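Local structure of nucleoporin NUP82 (Saccharomyces cerevisiae, 3PBP) at residues Tyr25-Ile38 / Phe69-Leu82. The protein serves as a structural component of the yeast nuclear pore complex, where its N-terminal domain, the part described here, interacts with the nucleoporin NUP116. The protein carries 1 engineered substitution. Sequence-based numbering, arbitrary orientation.
Sequences YIFSSQNGTRIVFI and FHVISSTSGDLLCL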
loop_
_atom_site.group_PDB
_atom_site.type_symbol
_atom_site.label_atom_id
_atom_site.label_comp_id
_atom_site.label_asym_id
_atom_site.label_seq_id
_atom_site.Cartn_x
_atom_site.Cartn_y
_atom_site.Cartn_z
ATOM N N TYR A 25 -9.113 -4.718 -24.321
ATOM C CA TYR A 25 -8.854 -3.599 -23.431
ATOM C C TYR A 25 -8.828 -2.296 -24.193
ATOM O O TYR A 25 -8.621 -2.271 -25.397
ATOM C CB TYR A 25 -7.527 -3.783 -22.711
ATOM C CG TYR A 25 -7.388 -5.132 -22.047
ATOM C CD1 TYR A 25 -7.012 -6.262 -22.784
ATOM C CD2 TYR A 25 -7.616 -5.283 -20.676
ATOM C CE1 TYR A 25 -6.861 -7.509 -22.172
ATOM C CE2 TYR A 25 -7.467 -6.525 -20.054
ATOM C CZ TYR A 25 -7.088 -7.635 -20.809
ATOM O OH TYR A 25 -6.940 -8.869 -20.203
ATOM N N ILE A 26 -9.044 -1.208 -23.473
ATOM C CA ILE A 26 -9.036 0.110 -24.077
ATOM C C ILE A 26 -8.512 1.110 -23.049
ATOM O O ILE A 26 -8.854 1.036 -21.868
ATOM C CB ILE A 26 -10.455 0.509 -24.541
ATOM C CG1 ILE A 26 -10.409 1.874 -25.228
ATOM C CG2 ILE A 26 -11.420 0.502 -23.345
ATOM C CD1 ILE A 26 -11.746 2.329 -25.739
ATOM N N PHE A 27 -7.660 2.024 -23.494
ATOM C CA PHE A 27 -7.082 3.044 -22.615
ATOM C C PHE A 27 -7.024 4.345 -23.398
ATOM O O PHE A 27 -7.055 4.337 -24.639
ATOM C CB PHE A 27 -5.658 2.670 -22.220
ATOM C CG PHE A 27 -5.513 1.264 -21.748
ATOM C CD1 PHE A 27 -5.840 0.918 -20.429
ATOM C CD2 PHE A 27 -5.063 0.268 -22.625
ATOM C CE1 PHE A 27 -5.720 -0.398 -19.987
ATOM C CE2 PHE A 27 -4.939 -1.054 -22.196
ATOM C CZ PHE A 27 -5.269 -1.391 -20.867
ATOM N N SER A 28 -6.951 5.460 -22.685
ATOM C CA SER A 28 -6.857 6.752 -23.336
ATOM C C SER A 28 -5.689 7.454 -22.690
ATOM O O SER A 28 -5.167 7.002 -21.680
ATOM C CB SER A 28 -8.144 7.566 -23.193
ATOM O OG SER A 28 -8.373 7.921 -21.850
ATOM N N SER A 29 -5.281 8.566 -23.278
ATOM C CA SER A 29 -4.121 9.304 -22.806
ATOM C C SER A 29 -4.266 10.775 -23.201
ATOM O O SER A 29 -5.085 11.114 -24.064
ATOM C CB SER A 29 -2.880 8.717 -23.488
ATOM O OG SER A 29 -1.804 8.635 -22.591
ATOM N N GLN A 30 -3.459 11.638 -22.592
ATOM C CA GLN A 30 -3.479 13.065 -22.900
ATOM C C GLN A 30 -4.887 13.663 -23.016
ATOM O O GLN A 30 -5.325 14.088 -24.088
ATOM C CB GLN A 30 -2.686 13.321 -24.183
ATOM C CG GLN A 30 -1.271 12.766 -24.132
ATOM C CD GLN A 30 -0.444 13.110 -25.368
ATOM O OE1 GLN A 30 -0.965 13.606 -26.377
ATOM N NE2 GLN A 30 0.850 12.834 -25.300
ATOM N N ASN A 31 -5.592 13.685 -21.892
ATOM C CA ASN A 31 -6.940 14.233 -21.828
ATOM C C ASN A 31 -7.946 13.599 -22.797
ATOM O O ASN A 31 -8.725 14.305 -23.435
ATOM C CB ASN A 31 -6.881 15.745 -22.040
ATOM C CG ASN A 31 -8.146 16.439 -21.594
ATOM O OD1 ASN A 31 -8.674 16.175 -20.505
ATOM N ND2 ASN A 31 -8.638 17.343 -22.427
ATOM N N GLY A 32 -7.924 12.263 -22.877
ATOM C CA GLY A 32 -8.831 11.515 -23.739
ATOM C C GLY A 32 -8.607 11.757 -25.220
ATOM O O GLY A 32 -9.480 11.518 -26.061
ATOM N N THR A 33 -7.406 12.215 -25.537
ATOM C CA THR A 33 -7.033 12.551 -26.892
ATOM C C THR A 33 -6.432 11.378 -27.663
ATOM O O THR A 33 -6.623 11.276 -28.859
ATOM C CB THR A 33 -6.076 13.790 -26.849
ATOM O OG1 THR A 33 -6.593 14.813 -27.704
ATOM C CG2 THR A 33 -4.638 13.441 -27.252
ATOM N N ARG A 34 -5.722 10.481 -26.985
ATOM C CA ARG A 34 -5.110 9.329 -27.665
ATOM C C ARG A 34 -5.767 8.049 -27.179
ATOM O O ARG A 34 -5.934 7.862 -25.981
ATOM C CB ARG A 34 -3.619 9.204 -27.346
ATOM C CG ARG A 34 -2.756 10.440 -27.506
ATOM C CD ARG A 34 -1.641 10.311 -26.491
ATOM N NE ARG A 34 -0.317 10.131 -27.068
ATOM C CZ ARG A 34 0.709 9.617 -26.400
ATOM N NH1 ARG A 34 0.557 9.215 -25.148
ATOM N NH2 ARG A 34 1.901 9.544 -26.973
ATOM N N ILE A 35 -6.099 7.152 -28.102
ATOM C CA ILE A 35 -6.747 5.890 -27.757
ATOM C C ILE A 35 -5.866 4.670 -28.024
ATOM O O ILE A 35 -5.201 4.603 -29.058
ATOM C CB ILE A 35 -8.049 5.718 -28.569
ATOM C CG1 ILE A 35 -9.040 6.815 -28.192
ATOM C CG2 ILE A 35 -8.650 4.338 -28.320
ATOM C CD1 ILE A 35 -10.218 6.883 -29.137
ATOM N N VAL A 36 -5.857 3.728 -27.085
ATOM C CA VAL A 36 -5.116 2.480 -27.248
ATOM C C VAL A 36 -6.155 1.371 -27.116
ATOM O O VAL A 36 -6.954 1.359 -26.175
ATOM C CB VAL A 36 -3.985 2.286 -26.188
ATOM C CG1 VAL A 36 -3.316 0.922 -26.365
ATOM C CG2 VAL A 36 -2.923 3.352 -26.367
ATOM N N PHE A 37 -6.129 0.441 -28.060
ATOM C CA PHE A 37 -7.095 -0.649 -28.121
ATOM C C PHE A 37 -6.400 -1.990 -28.309
ATOM O O PHE A 37 -5.657 -2.168 -29.271
ATOM C CB PHE A 37 -8.024 -0.364 -29.305
ATOM C CG PHE A 37 -9.194 -1.291 -29.417
ATOM C CD1 PHE A 37 -10.227 -1.254 -28.489
ATOM C CD2 PHE A 37 -9.298 -2.165 -30.493
ATOM C CE1 PHE A 37 -11.345 -2.071 -28.638
ATOM C CE2 PHE A 37 -10.409 -2.980 -30.647
ATOM C CZ PHE A 37 -11.436 -2.931 -29.716
ATOM N N ILE A 38 -6.621 -2.929 -27.393
ATOM C CA ILE A 38 -6.000 -4.255 -27.504
ATOM C C ILE A 38 -7.035 -5.330 -27.860
ATOM O O ILE A 38 -8.086 -5.447 -27.218
ATOM C CB ILE A 38 -5.275 -4.672 -26.206
ATOM C CG1 ILE A 38 -4.138 -3.696 -25.918
ATOM C CG2 ILE A 38 -4.714 -6.080 -26.353
ATOM C CD1 ILE A 38 -3.284 -4.104 -24.760
ATOM N N PHE A 69 -4.941 -12.858 -17.796
ATOM C CA PHE A 69 -4.064 -11.695 -17.773
ATOM C C PHE A 69 -4.792 -10.397 -17.444
ATOM O O PHE A 69 -5.970 -10.235 -17.753
ATOM C CB PHE A 69 -3.381 -11.512 -19.137
ATOM C CG PHE A 69 -2.120 -12.290 -19.300
ATOM C CD1 PHE A 69 -2.146 -13.676 -19.403
ATOM C CD2 PHE A 69 -0.894 -11.641 -19.311
ATOM C CE1 PHE A 69 -0.957 -14.408 -19.509
ATOM C CE2 PHE A 69 0.305 -12.363 -19.415
ATOM C CZ PHE A 69 0.275 -13.745 -19.512
ATOM N N HIS A 70 -4.071 -9.481 -16.805
ATOM C CA HIS A 70 -4.579 -8.146 -16.496
ATOM C C HIS A 70 -3.648 -7.236 -17.296
ATOM O O HIS A 70 -2.463 -7.566 -17.477
ATOM C CB HIS A 70 -4.403 -7.787 -15.026
ATOM C CG HIS A 70 -5.250 -8.585 -14.085
ATOM N ND1 HIS A 70 -5.060 -9.933 -13.866
ATOM C CD2 HIS A 70 -6.243 -8.205 -13.246
ATOM C CE1 HIS A 70 -5.895 -10.348 -12.929
ATOM N NE2 HIS A 70 -6.623 -9.319 -12.536
ATOM N N VAL A 71 -4.163 -6.126 -17.815
ATOM C CA VAL A 71 -3.279 -5.203 -18.529
ATOM C C VAL A 71 -3.606 -3.785 -18.077
ATOM O O VAL A 71 -4.780 -3.400 -17.980
ATOM C CB VAL A 71 -3.392 -5.306 -20.089
ATOM C CG1 VAL A 71 -3.494 -6.748 -20.528
ATOM C CG2 VAL A 71 -4.545 -4.535 -20.582
ATOM N N ILE A 72 -2.572 -3.015 -17.760
ATOM C CA ILE A 72 -2.778 -1.645 -17.327
ATOM C C ILE A 72 -1.925 -0.740 -18.183
ATOM O O ILE A 72 -0.977 -1.183 -18.818
ATOM C CB ILE A 72 -2.392 -1.449 -15.844
ATOM C CG1 ILE A 72 -0.945 -1.880 -15.628
ATOM C CG2 ILE A 72 -3.303 -2.263 -14.958
ATOM C CD1 ILE A 72 -0.428 -1.614 -14.251
ATOM N N SER A 73 -2.261 0.540 -18.182
ATOM C CA SER A 73 -1.533 1.520 -18.970
ATOM C C SER A 73 -0.933 2.599 -18.093
ATOM O O SER A 73 -1.490 2.942 -17.060
ATOM C CB SER A 73 -2.482 2.163 -19.980
ATOM O OG SER A 73 -1.933 3.350 -20.531
ATOM N N SER A 74 0.218 3.125 -18.485
ATOM C CA SER A 74 0.805 4.202 -17.712
ATOM C C SER A 74 -0.076 5.417 -18.036
ATOM O O SER A 74 -0.630 5.513 -19.130
ATOM C CB SER A 74 2.243 4.446 -18.152
ATOM O OG SER A 74 2.291 4.922 -19.479
ATOM N N THR A 75 -0.222 6.337 -17.088
ATOM C CA THR A 75 -1.057 7.514 -17.319
ATOM C C THR A 75 -0.599 8.305 -18.536
ATOM O O THR A 75 -1.420 8.873 -19.256
ATOM C CB THR A 75 -1.064 8.424 -16.088
ATOM O OG1 THR A 75 -1.732 7.752 -15.018
ATOM C CG2 THR A 75 -1.793 9.718 -16.373
ATOM N N SER A 76 0.715 8.350 -18.753
ATOM C CA SER A 76 1.281 9.051 -19.903
ATOM C C SER A 76 0.808 8.388 -21.186
ATOM O O SER A 76 0.822 8.996 -22.248
ATOM C CB SER A 76 2.791 8.973 -19.873
ATOM O OG SER A 76 3.204 7.658 -20.186
ATOM N N GLY A 77 0.412 7.123 -21.084
ATOM C CA GLY A 77 -0.061 6.386 -22.244
ATOM C C GLY A 77 1.046 5.851 -23.123
ATOM O O GLY A 77 0.795 5.391 -24.225
ATOM N N ASP A 78 2.280 5.891 -22.637
ATOM C CA ASP A 78 3.394 5.417 -23.443
ATOM C C ASP A 78 3.728 3.947 -23.214
ATOM O O ASP A 78 4.351 3.294 -24.055
ATOM C CB ASP A 78 4.613 6.293 -23.183
ATOM C CG ASP A 78 4.346 7.764 -23.490
ATOM O OD1 ASP A 78 3.588 8.060 -24.449
ATOM O OD2 ASP A 78 4.903 8.629 -22.774
ATOM N N LEU A 79 3.292 3.417 -22.079
ATOM C CA LEU A 79 3.567 2.030 -21.766
ATOM C C LEU A 79 2.345 1.217 -21.319
ATOM O O LEU A 79 1.404 1.737 -20.697
ATOM C CB LEU A 79 4.622 1.943 -20.670
ATOM C CG LEU A 79 5.989 2.540 -20.919
ATOM C CD1 LEU A 79 6.903 2.159 -19.749
ATOM C CD2 LEU A 79 6.530 2.027 -22.233
ATOM N N LEU A 80 2.388 -0.075 -21.650
ATOM C CA LEU A 80 1.364 -1.032 -21.267
ATOM C C LEU A 80 2.071 -2.112 -20.444
ATOM O O LEU A 80 3.238 -2.440 -20.677
ATOM C CB LEU A 80 0.723 -1.670 -22.491
ATOM C CG LEU A 80 -0.193 -0.774 -23.315
ATOM C CD1 LEU A 80 -0.700 -1.583 -24.495
ATOM C CD2 LEU A 80 -1.363 -0.249 -22.465
ATOM N N CYS A 81 1.366 -2.633 -19.453
ATOM C CA CYS A 81 1.910 -3.677 -18.620
ATOM C C CYS A 81 0.903 -4.814 -18.615
ATOM O O CYS A 81 -0.223 -4.653 -18.135
ATOM C CB CYS A 81 2.135 -3.176 -17.199
ATOM S SG CYS A 81 2.943 -4.404 -16.159
ATOM N N LEU A 82 1.305 -5.952 -19.177
ATOM C CA LEU A 82 0.439 -7.124 -19.248
ATOM C C LEU A 82 1.019 -8.170 -18.302
ATOM O O LEU A 82 2.219 -8.493 -18.365
ATOM C CB LEU A 82 0.374 -7.649 -20.691
ATOM C CG LEU A 82 0.118 -6.552 -21.738
ATOM C CD1 LEU A 82 1.449 -5.923 -22.103
ATOM C CD2 LEU A 82 -0.556 -7.100 -22.975
#
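One face of the Tyr25 ring is covered by CG2 of Val71 in a CH-pi contact, and Phe69 O lies near the ring plane beyond its edge. The Phe27 ring takes Ser73 CB over one face, 3.9 Å from the ring centroid, while Val71 CG2 meets its edge. Gln30 NE2 lies over one face of the Arg34 guanidinium, with Asp78 OD1 at its edge. Two neighbouring blades of a beta-propeller pack here through their first two strands; strands 25-29 and 70-73 run almost parallel, 10° apart, without pairing. Val71 suits the junction because one methyl, CG2, serves both rings while CG1 lies against the far end of Tyr25, and Ser73 is small enough for its CB to sit over Phe27, toward the rim. Tyr25 holds CG anti to its carbonyl carbon (chi1 -51°), which carries the ring along Val71 until OH donates to Phe69 O at 3.0 Å, from above the carbonyl plane. A phenylalanine here would probably leave Phe69 O without this donor and the ring's end with no polar tie to the neighbouring blade. Between the second strands, 34-38 and 79-82, Leu80 sends CD1 tip to tip against Ile38 CD1 at 3.6 Å and CD2 to Phe27 CE2. At the turn end, Arg34, also in a cation-pi contact with Trp95, is long enough to reach Asp78 in a salt bridge. Its bonds are weak: NH1 and NH2 lie 3.3 and 3.4 Å from Asp78 OD1, with the guanidinium and carboxylate planes 89° apart.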